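Amidohydrolase 3 domain-containing protein (Pyrococcus furiosus, PDB 3ICJ) is an uncharacterised zinc-dependent hydrolase of the amidohydrolase family, probably acting on carbon-nitrogen bonds other than peptide bonds. Local coordinates at residues L359-H373 with R384-F398. Sequence-based numbering, arbitrary orientation.
With ZN (zinc ion), chain C.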
loop_
_atom_site.group_PDB
_atom_site.type_symbol
_atom_site.label_atom_id
_atom_site.label_comp_id
_atom_site.label_asym_id
_atom_site.label_seq_id
_atom_site.Cartn_x
_atom_site.Cartn_y
_atom_site.Cartn_z
ATOM N N LEU A 359 -8.675 -0.443 -18.933
ATOM C CA LEU A 359 -8.055 -0.674 -20.246
ATOM C C LEU A 359 -8.618 0.215 -21.357
ATOM O O LEU A 359 -7.845 0.780 -22.136
ATOM C CB LEU A 359 -8.107 -2.155 -20.637
ATOM C CG LEU A 359 -7.338 -3.148 -19.750
ATOM C CD1 LEU A 359 -7.658 -4.585 -20.153
ATOM C CD2 LEU A 359 -5.853 -2.907 -19.791
ATOM N N ASP A 360 -9.944 0.363 -21.408
ATOM C CA ASP A 360 -10.596 1.286 -22.341
ATOM C C ASP A 360 -10.106 2.712 -22.161
ATOM O O ASP A 360 -9.897 3.424 -23.137
ATOM C CB ASP A 360 -12.119 1.304 -22.146
ATOM C CG ASP A 360 -12.808 0.034 -22.639
ATOM O OD1 ASP A 360 -12.191 -0.786 -23.353
ATOM O OD2 ASP A 360 -13.992 -0.135 -22.299
ATOM N N ALA A 361 -9.969 3.135 -20.908
ATOM C CA ALA A 361 -9.563 4.496 -20.610
ATOM C C ALA A 361 -8.119 4.760 -21.044
ATOM O O ALA A 361 -7.833 5.822 -21.606
ATOM C CB ALA A 361 -9.746 4.785 -19.155
ATOM N N PHE A 362 -7.232 3.788 -20.792
ATOM C CA PHE A 362 -5.824 3.889 -21.186
ATOM C C PHE A 362 -5.645 3.839 -22.700
ATOM O O PHE A 362 -4.829 4.580 -23.253
ATOM C CB PHE A 362 -4.962 2.796 -20.525
ATOM C CG PHE A 362 -4.825 2.931 -19.034
ATOM C CD1 PHE A 362 -4.835 4.178 -18.421
ATOM C CD2 PHE A 362 -4.663 1.796 -18.240
ATOM C CE1 PHE A 362 -4.705 4.294 -17.038
ATOM C CE2 PHE A 362 -4.534 1.902 -16.859
ATOM C CZ PHE A 362 -4.554 3.149 -16.256
ATOM N N GLU A 363 -6.404 2.961 -23.352
ATOM C CA GLU A 363 -6.406 2.846 -24.802
ATOM C C GLU A 363 -6.804 4.149 -25.475
ATOM O O GLU A 363 -6.116 4.609 -26.382
ATOM C CB GLU A 363 -7.388 1.779 -25.250
ATOM C CG GLU A 363 -6.759 0.526 -25.766
ATOM C CD GLU A 363 -7.497 -0.036 -26.962
ATOM O OE1 GLU A 363 -6.911 -0.065 -28.064
ATOM O OE2 GLU A 363 -8.664 -0.436 -26.798
ATOM N N GLU A 364 -7.918 4.729 -25.028
ATOM C CA GLU A 364 -8.487 5.921 -25.660
ATOM C C GLU A 364 -7.565 7.116 -25.488
ATOM O O GLU A 364 -7.338 7.869 -26.429
ATOM C CB GLU A 364 -9.878 6.233 -25.095
ATOM C CG GLU A 364 -10.399 7.627 -25.449
ATOM C CD GLU A 364 -11.850 7.838 -25.092
ATOM O OE1 GLU A 364 -12.634 6.866 -25.157
ATOM O OE2 GLU A 364 -12.202 8.987 -24.751
ATOM N N ALA A 365 -7.019 7.263 -24.286
ATOM C CA ALA A 365 -6.108 8.370 -23.981
ATOM C C ALA A 365 -4.667 8.137 -24.474
ATOM O O ALA A 365 -3.824 9.017 -24.332
ATOM C CB ALA A 365 -6.123 8.661 -22.481
ATOM N N GLU A 366 -4.407 6.953 -25.035
ATOM C CA GLU A 366 -3.080 6.526 -25.515
ATOM C C GLU A 366 -2.044 6.688 -24.420
ATOM O O GLU A 366 -0.966 7.243 -24.637
ATOM C CB GLU A 366 -2.683 7.278 -26.802
ATOM C CG GLU A 366 -3.609 6.967 -27.967
ATOM C CD GLU A 366 -3.550 8.020 -29.063
ATOM O OE1 GLU A 366 -3.882 9.203 -28.809
ATOM O OE2 GLU A 366 -3.182 7.652 -30.189
ATOM N N PHE A 367 -2.399 6.201 -23.231
ATOM C CA PHE A 367 -1.658 6.497 -22.042
ATOM C C PHE A 367 -1.336 5.172 -21.364
ATOM O O PHE A 367 -2.228 4.386 -21.092
ATOM C CB PHE A 367 -2.517 7.390 -21.123
ATOM C CG PHE A 367 -1.808 7.844 -19.858
ATOM C CD1 PHE A 367 -1.080 9.031 -19.847
ATOM C CD2 PHE A 367 -1.914 7.109 -18.673
ATOM C CE1 PHE A 367 -0.444 9.474 -18.674
ATOM C CE2 PHE A 367 -1.269 7.527 -17.507
ATOM C CZ PHE A 367 -0.529 8.719 -17.517
ATOM N N SER A 368 -0.074 4.920 -21.081
ATOM C CA SER A 368 0.278 3.654 -20.435
ATOM C C SER A 368 0.280 3.827 -18.913
ATOM O O SER A 368 1.271 4.261 -18.330
ATOM C CB SER A 368 1.607 3.119 -20.973
ATOM O OG SER A 368 1.613 1.698 -20.938
ATOM N N GLY A 369 -0.852 3.522 -18.282
ATOM C CA GLY A 369 -1.005 3.767 -16.859
ATOM C C GLY A 369 -0.689 2.518 -16.071
ATOM O O GLY A 369 -0.122 1.559 -16.602
ATOM N N ARG A 370 -1.032 2.542 -14.789
ATOM C CA ARG A 370 -0.934 1.368 -13.985
ATOM C C ARG A 370 -2.289 1.002 -13.397
ATOM O O ARG A 370 -3.146 1.868 -13.178
ATOM C CB ARG A 370 0.170 1.471 -12.887
ATOM C CG ARG A 370 0.124 2.703 -12.045
ATOM C CD ARG A 370 1.278 2.754 -11.031
ATOM N NE ARG A 370 0.993 1.925 -9.849
ATOM C CZ ARG A 370 1.784 1.835 -8.782
ATOM N NH1 ARG A 370 2.940 2.494 -8.740
ATOM N NH2 ARG A 370 1.428 1.066 -7.760
ATOM N N ILE A 371 -2.455 -0.293 -13.133
ATOM C CA ILE A 371 -3.655 -0.816 -12.493
ATOM C C ILE A 371 -3.268 -1.406 -11.134
ATOM O O ILE A 371 -2.331 -2.198 -11.024
ATOM C CB ILE A 371 -4.406 -1.873 -13.407
ATOM C CG1 ILE A 371 -5.026 -1.190 -14.621
ATOM C CG2 ILE A 371 -5.488 -2.636 -12.620
ATOM C CD1 ILE A 371 -5.583 -2.192 -15.664
ATOM N N GLU A 372 -3.975 -0.968 -10.097
ATOM C CA GLU A 372 -3.817 -1.498 -8.760
ATOM C C GLU A 372 -4.792 -2.663 -8.602
ATOM O O GLU A 372 -5.973 -2.544 -8.965
ATOM C CB GLU A 372 -4.163 -0.425 -7.715
ATOM C CG GLU A 372 -3.549 0.937 -8.024
ATOM C CD GLU A 372 -2.057 0.822 -8.276
ATOM O OE1 GLU A 372 -1.331 0.431 -7.343
ATOM O OE2 GLU A 372 -1.615 1.093 -9.415
ATOM N N HIS A 373 -4.274 -3.756 -8.042
ATOM C CA HIS A 373 -4.976 -5.032 -7.754
ATOM C C HIS A 373 -5.085 -5.972 -8.947
ATOM O O HIS A 373 -4.522 -7.075 -8.904
ATOM C CB HIS A 373 -6.319 -4.842 -7.022
ATOM C CG HIS A 373 -6.238 -3.875 -5.878
ATOM N ND1 HIS A 373 -5.427 -4.084 -4.787
ATOM C CD2 HIS A 373 -6.812 -2.664 -5.690
ATOM C CE1 HIS A 373 -5.523 -3.058 -3.959
ATOM N NE2 HIS A 373 -6.358 -2.182 -4.487
ATOM N N ARG A 384 -4.625 -7.464 -24.360
ATOM C CA ARG A 384 -4.758 -6.010 -24.247
ATOM C C ARG A 384 -3.760 -5.441 -23.246
ATOM O O ARG A 384 -3.210 -4.372 -23.474
ATOM C CB ARG A 384 -6.163 -5.607 -23.794
ATOM C CG ARG A 384 -7.271 -5.870 -24.790
ATOM C CD ARG A 384 -8.570 -5.279 -24.273
ATOM N NE ARG A 384 -8.640 -3.836 -24.504
ATOM C CZ ARG A 384 -9.534 -3.029 -23.938
ATOM N NH1 ARG A 384 -9.545 -1.737 -24.234
ATOM N NH2 ARG A 384 -10.422 -3.514 -23.078
ATOM N N ILE A 385 -3.548 -6.164 -22.144
ATOM C CA ILE A 385 -2.620 -5.765 -21.080
ATOM C C ILE A 385 -1.184 -5.790 -21.591
ATOM O O ILE A 385 -0.439 -4.833 -21.391
ATOM C CB ILE A 385 -2.818 -6.652 -19.810
ATOM C CG1 ILE A 385 -4.178 -6.350 -19.167
ATOM C CG2 ILE A 385 -1.706 -6.441 -18.767
ATOM C CD1 ILE A 385 -4.621 -7.362 -18.119
ATOM N N LYS A 386 -0.823 -6.874 -22.280
ATOM C CA LYS A 386 0.489 -7.021 -22.915
ATOM C C LYS A 386 0.754 -5.886 -23.915
ATOM O O LYS A 386 1.802 -5.241 -23.841
ATOM C CB LYS A 386 0.574 -8.382 -23.631
ATOM C CG LYS A 386 1.937 -8.747 -24.196
ATOM C CD LYS A 386 1.814 -10.082 -24.949
ATOM C CE LYS A 386 2.948 -10.301 -25.941
ATOM N NZ LYS A 386 4.169 -10.795 -25.260
ATOM N N GLU A 387 -0.213 -5.645 -24.816
ATOM C CA GLU A 387 -0.083 -4.701 -25.943
ATOM C C GLU A 387 -0.011 -3.234 -25.510
ATOM O O GLU A 387 0.743 -2.450 -26.086
ATOM C CB GLU A 387 -1.202 -4.963 -26.985
ATOM C CG GLU A 387 -1.949 -3.759 -27.589
ATOM C CD GLU A 387 -3.440 -4.068 -27.885
ATOM O OE1 GLU A 387 -4.314 -3.256 -27.502
ATOM O OE2 GLU A 387 -3.747 -5.129 -28.483
ATOM N N LEU A 388 -0.790 -2.878 -24.487
ATOM C CA LEU A 388 -0.792 -1.536 -23.910
ATOM C C LEU A 388 0.307 -1.340 -22.853
ATOM O O LEU A 388 0.475 -0.219 -22.351
ATOM C CB LEU A 388 -2.153 -1.243 -23.265
ATOM C CG LEU A 388 -3.404 -1.092 -24.134
ATOM C CD1 LEU A 388 -4.640 -1.068 -23.236
ATOM C CD2 LEU A 388 -3.310 0.153 -25.036
ATOM N N LYS A 389 1.010 -2.428 -22.501
ATOM C CA LYS A 389 2.117 -2.414 -21.501
ATOM C C LYS A 389 1.686 -1.786 -20.164
ATOM O O LYS A 389 2.449 -1.036 -19.532
ATOM C CB LYS A 389 3.368 -1.700 -22.056
ATOM C CG LYS A 389 3.864 -2.190 -23.435
ATOM C CD LYS A 389 5.005 -1.298 -23.942
ATOM C CE LYS A 389 5.746 -1.929 -25.116
ATOM N NZ LYS A 389 5.053 -1.690 -26.404
ATOM N N VAL A 390 0.460 -2.099 -19.741
ATOM C CA VAL A 390 -0.085 -1.598 -18.474
ATOM C C VAL A 390 0.689 -2.202 -17.307
ATOM O O VAL A 390 0.874 -3.425 -17.232
ATOM C CB VAL A 390 -1.579 -1.956 -18.305
ATOM C CG1 VAL A 390 -2.161 -1.265 -17.060
ATOM C CG2 VAL A 390 -2.369 -1.558 -19.550
ATOM N N ARG A 391 1.142 -1.343 -16.403
ATOM C CA ARG A 391 1.851 -1.788 -15.217
ATOM C C ARG A 391 0.819 -2.198 -14.180
ATOM O O ARG A 391 -0.267 -1.620 -14.129
ATOM C CB ARG A 391 2.742 -0.670 -14.706
ATOM C CG ARG A 391 3.916 -0.365 -15.652
ATOM C CD ARG A 391 4.478 1.026 -15.436
ATOM N NE ARG A 391 3.641 2.082 -16.011
ATOM C CZ ARG A 391 3.120 3.106 -15.329
ATOM N NH1 ARG A 391 3.360 3.252 -14.037
ATOM N NH2 ARG A 391 2.369 4.014 -15.950
ATOM N N ILE A 392 1.136 -3.212 -13.381
ATOM C CA ILE A 392 0.176 -3.780 -12.429
ATOM C C ILE A 392 0.819 -3.915 -11.045
ATOM O O ILE A 392 1.929 -4.403 -10.909
ATOM C CB ILE A 392 -0.370 -5.167 -12.893
ATOM C CG1 ILE A 392 -1.231 -5.011 -14.163
ATOM C CG2 ILE A 392 -1.213 -5.814 -11.793
ATOM C CD1 ILE A 392 -1.492 -6.329 -14.900
ATOM N N SER A 393 0.119 -3.430 -10.031
ATOM C CA SER A 393 0.518 -3.659 -8.658
ATOM C C SER A 393 -0.437 -4.671 -8.011
ATOM O O SER A 393 -1.638 -4.406 -7.879
ATOM C CB SER A 393 0.517 -2.352 -7.884
ATOM O OG SER A 393 1.321 -2.490 -6.729
ATOM N N ALA A 394 0.110 -5.814 -7.612
ATOM C CA ALA A 394 -0.679 -6.909 -7.041
ATOM C C ALA A 394 -0.233 -7.215 -5.614
ATOM O O ALA A 394 0.924 -6.992 -5.247
ATOM C CB ALA A 394 -0.571 -8.136 -7.917
ATOM N N GLN A 395 -1.167 -7.740 -4.819
ATOM C CA GLN A 395 -0.976 -7.997 -3.396
ATOM C C GLN A 395 -1.098 -9.504 -3.143
ATOM O O GLN A 395 -2.225 -10.026 -3.028
ATOM C CB GLN A 395 -2.011 -7.215 -2.552
ATOM C CG GLN A 395 -1.917 -5.672 -2.645
ATOM C CD GLN A 395 -2.474 -5.099 -3.959
ATOM O OE1 GLN A 395 -3.479 -5.592 -4.488
ATOM N NE2 GLN A 395 -1.821 -4.058 -4.489
ATOM N N PRO A 396 0.047 -10.219 -3.081
ATOM C CA PRO A 396 -0.055 -11.677 -2.990
ATOM C C PRO A 396 -0.741 -12.190 -1.728
ATOM O O PRO A 396 -1.357 -13.253 -1.785
ATOM C CB PRO A 396 1.396 -12.146 -3.043
ATOM C CG PRO A 396 2.119 -11.053 -3.769
ATOM C CD PRO A 396 1.431 -9.783 -3.373
ATOM N N HIS A 397 -0.666 -11.454 -0.617
ATOM C CA HIS A 397 -1.313 -11.906 0.608
ATOM C C HIS A 397 -2.851 -11.941 0.506
ATOM O O HIS A 397 -3.498 -12.608 1.293
ATOM C CB HIS A 397 -0.828 -11.136 1.858
ATOM C CG HIS A 397 -1.037 -11.898 3.133
ATOM N ND1 HIS A 397 -2.033 -11.584 4.034
ATOM C CD2 HIS A 397 -0.414 -12.996 3.628
ATOM C CE1 HIS A 397 -2.005 -12.447 5.039
ATOM N NE2 HIS A 397 -1.033 -13.313 4.817
ATOM N N PHE A 398 -3.430 -11.255 -0.480
ATOM C CA PHE A 398 -4.878 -11.358 -0.768
ATOM C C PHE A 398 -5.267 -12.829 -1.018
ATOM O O PHE A 398 -6.375 -13.245 -0.705
ATOM C CB PHE A 398 -5.282 -10.543 -2.011
ATOM C CG PHE A 398 -5.441 -9.034 -1.798
ATOM C CD1 PHE A 398 -4.992 -8.396 -0.660
ATOM C CD2 PHE A 398 -6.000 -8.260 -2.811
ATOM C CE1 PHE A 398 -5.140 -7.007 -0.503
ATOM C CE2 PHE A 398 -6.149 -6.883 -2.672
ATOM C CZ PHE A 398 -5.714 -6.255 -1.504
HETATM ZN ZN ZN C . -7.516 -0.136 -4.022
HETATM O O HOH W 1 2.843 1.450 -18.557
HETATM O O HOH W 2 -3.679 -8.240 -6.098
#
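The Arg384 guanidinium has Leu359 CB over one face and the carboxylates of Asp360 and Glu363 at its edge; that of Arg391 carries Arg370 CB on one face and, at its edge, a water and Ser368 O, hydrogen-bonded to Arg391 NH2 at 2.6 Å; the His373 ring meets Gln395 at its edge, while Phe398 lies nearly parallel (20°) but slid aside, with little overlap. Strand 370-371, helix 379-388 and strand 391-394 form a beta-alpha-beta unit, as in the barrel of amidohydrolases, and the paired strands run parallel: Arg391 N donates a hydrogen bond to Gly369 O, Ile371 N to Arg391 O (2.7 Å) and Ser393 N to Ile371 O. Between sheet and helices, Val390 offers CG1 to Ile371 CG1 and to Phe362, and CG2 to Leu359 CD2 (3.7 Å), branched aliphatic side chains and the Phe362 ring filling the layer. At the partly exposed edge of the helix pair, long Arg384, bent at chi3 (80°), makes two salt bridges, Arg384 NH1 to Asp360 OD1 (2.9 Å) and Arg384 NH1 to Glu363 OE2 (3.0 Å), each oxygen met on its anti side. Ser368, small and hydroxylated, donates from OG to Leu388 O (2.6 Å) at the C-terminal end of helix 379-388. On the other sheet face Arg370 grips Glu372 side-on through NE and NH2, which would steady the carboxylate whose OE1 also meets zinc ligand His101. His373, whose two ring nitrogens serve metal and protein at once, binds a zinc ion through NE2, alongside His348 and carboxylated Lys296, while His373 ND1 donates to Gln395 OE1 at a very short 2.5 Å.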